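Ferredoxin component of dioxygenase (Sphingobium yanoikuyae, PDB 2I7F) probably carries electrons on a Rieske-type [2Fe-2S] cluster to the terminal oxygenase of a biphenyl 2,3-dioxygenase system. Local coordinates at residues A[48-53]-A[62-67]. Numbering follows the deposited sequence.
Sequences GNAMLT and IECPFH. With FES (Fe2/s2 (inorganic) cluster), chain D.
Residues 49-52 and 62-66 run roughly antiparallel, their end-to-end directions 151° apart, with Leu-52 and Cys-64 closest at 5.3 Å between CA atoms and no hydrogen bond joining the two segments. They belong to the two cluster-binding loops of the Rieske domain, the second leaving the three-stranded sheet at strand 61-63. Ala-50 points its methyl toward the second loop: CB lies 3.7 Å from Cys-64 SG and also meets Pro-65 CG and the CD2 corner of the Phe-66 ring. Pro-65 lies against the other loop too, its CD 3.5 Å from Met-51 O. Deeper in, Leu-52 and Ile-62 pack at an angle to each other. The CD2 methyl of Leu-52 rests on CA and CB of Cys-64, while Leu-52 CB meets Ile-62 CG1 at 4.0 Å. With CG1 anti to the backbone N (chi1 -171°), Ile-62 reaches CD1 to within 3.5 Å of Leu-52 O; Tyr-32 and Phe-71 touch both side chains. An alanine in place of Ile-62 would remove both branches and probably leave Leu-52 CB and CD1 without their partners across the contact, the side chain freer to shift beside the cluster ligand Cys-64. At the cluster end, Cys-64 SG binds the iron FE2 at 2.2 Å, as does Cys-45, whereas His-67 and His-47 hold FE1. The Cys-64 thiolate also accepts a nearly straight bond from Phe-66 N (N-H...S 168°), which probably draws charge from the sulfur and so helps tune the cluster. Phe-66 CB lies above one face of the His-67 imidazole, toward its rim, and His-67 ND1 binds the iron FE1 at 2.1 Å.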
loop_
_atom_site.group_PDB
_atom_site.type_symbol
_atom_site.label_atom_id
_atom_site.label_comp_id
_atom_site.label_asym_id
_atom_site.label_seq_id
_atom_site.Cartn_x
_atom_site.Cartn_y
_atom_site.Cartn_z
ATOM N N GLY A 48 -5.367 13.724 -2.815
ATOM C CA GLY A 48 -6.195 14.324 -1.792
ATOM C C GLY A 48 -6.274 13.534 -0.509
ATOM O O GLY A 48 -5.434 12.692 -0.227
ATOM N N ASN A 49 -7.285 13.841 0.297
ATOM C CA ASN A 49 -7.428 13.245 1.612
ATOM C C ASN A 49 -8.353 12.021 1.507
ATOM O O ASN A 49 -9.528 12.086 1.836
ATOM C CB ASN A 49 -7.989 14.271 2.614
ATOM C CG ASN A 49 -7.013 15.381 2.966
ATOM O OD1 ASN A 49 -5.837 15.154 3.164
ATOM N ND2 ASN A 49 -7.534 16.613 3.069
ATOM N N ALA A 50 -7.805 10.920 0.979
ATOM C CA ALA A 50 -8.437 9.617 0.950
ATOM C C ALA A 50 -7.351 8.599 1.242
ATOM O O ALA A 50 -6.168 8.869 1.001
ATOM C CB ALA A 50 -9.053 9.346 -0.391
ATOM N N MET A 51 -7.753 7.453 1.775
ATOM C CA MET A 51 -6.841 6.325 2.010
ATOM C C MET A 51 -7.021 5.287 0.933
ATOM O O MET A 51 -8.150 4.861 0.664
ATOM C CB MET A 51 -7.069 5.671 3.373
ATOM C CG MET A 51 -6.627 6.539 4.599
ATOM S SD MET A 51 -4.934 7.135 4.545
ATOM C CE MET A 51 -4.854 8.130 5.996
ATOM N N LEU A 52 -5.909 4.847 0.353
ATOM C CA LEU A 52 -5.964 3.865 -0.708
ATOM C C LEU A 52 -6.544 2.510 -0.263
ATOM O O LEU A 52 -7.218 1.855 -1.041
ATOM C CB LEU A 52 -4.610 3.696 -1.363
ATOM C CG LEU A 52 -4.053 4.901 -2.080
ATOM C CD1 LEU A 52 -2.653 4.515 -2.513
ATOM C CD2 LEU A 52 -4.975 5.307 -3.296
ATOM N N THR A 53 -6.368 2.145 1.007
ATOM C CA THR A 53 -6.927 0.882 1.535
ATOM C C THR A 53 -8.469 0.912 1.553
ATOM O O THR A 53 -9.085 -0.158 1.605
ATOM C CB THR A 53 -6.418 0.561 2.952
ATOM O OG1 THR A 53 -6.765 1.651 3.816
ATOM C CG2 THR A 53 -4.918 0.296 2.953
ATOM N N ILE A 62 -4.266 -0.174 -7.502
ATOM C CA ILE A 62 -5.174 0.280 -6.448
ATOM C C ILE A 62 -5.846 1.562 -6.937
ATOM O O ILE A 62 -5.177 2.504 -7.375
ATOM C CB ILE A 62 -4.450 0.443 -5.073
ATOM C CG1 ILE A 62 -5.454 0.714 -3.916
ATOM C CG2 ILE A 62 -3.296 1.509 -5.162
ATOM C CD1 ILE A 62 -6.466 -0.367 -3.681
ATOM N N GLU A 63 -7.177 1.583 -6.893
ATOM C CA GLU A 63 -7.928 2.783 -7.248
ATOM C C GLU A 63 -8.369 3.551 -5.990
ATOM O O GLU A 63 -8.886 2.965 -5.031
ATOM C CB GLU A 63 -9.144 2.424 -8.107
ATOM C CG GLU A 63 -9.864 3.675 -8.713
ATOM C CD GLU A 63 -10.992 3.268 -9.648
ATOM O OE1 GLU A 63 -10.994 2.078 -10.029
ATOM O OE2 GLU A 63 -11.854 4.115 -10.023
ATOM N N CYS A 64 -8.146 4.860 -6.003
ATOM C CA CYS A 64 -8.531 5.715 -4.914
ATOM C C CYS A 64 -10.062 5.742 -4.784
ATOM O O CYS A 64 -10.778 5.649 -5.807
ATOM C CB CYS A 64 -7.987 7.126 -5.168
ATOM S SG CYS A 64 -8.319 8.315 -3.847
ATOM N N PRO A 65 -10.584 5.844 -3.529
ATOM C CA PRO A 65 -12.020 6.012 -3.355
ATOM C C PRO A 65 -12.643 7.297 -3.941
ATOM O O PRO A 65 -13.865 7.390 -4.054
ATOM C CB PRO A 65 -12.201 5.936 -1.823
ATOM C CG PRO A 65 -10.934 6.202 -1.245
ATOM C CD PRO A 65 -9.885 5.747 -2.231
ATOM N N PHE A 66 -11.816 8.284 -4.275
ATOM C CA PHE A 66 -12.256 9.514 -4.962
ATOM C C PHE A 66 -11.707 9.572 -6.396
ATOM O O PHE A 66 -10.649 9.002 -6.701
ATOM C CB PHE A 66 -11.719 10.763 -4.260
ATOM C CG PHE A 66 -12.465 11.190 -3.018
ATOM C CD1 PHE A 66 -13.850 11.221 -2.975
ATOM C CD2 PHE A 66 -11.774 11.669 -1.937
ATOM C CE1 PHE A 66 -14.505 11.690 -1.849
ATOM C CE2 PHE A 66 -12.426 12.133 -0.803
ATOM C CZ PHE A 66 -13.803 12.156 -0.767
ATOM N N HIS A 67 -12.492 10.204 -7.261
ATOM C CA HIS A 67 -12.056 10.855 -8.537
ATOM C C HIS A 67 -11.661 9.899 -9.678
ATOM O O HIS A 67 -11.402 10.344 -10.806
ATOM C CB HIS A 67 -10.936 11.894 -8.349
ATOM C CG HIS A 67 -11.132 12.855 -7.210
ATOM N ND1 HIS A 67 -10.167 13.063 -6.253
ATOM C CD2 HIS A 67 -12.143 13.704 -6.907
ATOM C CE1 HIS A 67 -10.591 13.964 -5.384
ATOM N NE2 HIS A 67 -11.787 14.371 -5.757
HETATM FE FE1 FES D . -8.221 12.366 -5.744
HETATM FE FE2 FES D . -7.173 10.089 -4.587
HETATM S S1 FES D . -7.485 10.567 -6.731
HETATM S S2 FES D . -7.930 11.955 -3.587
#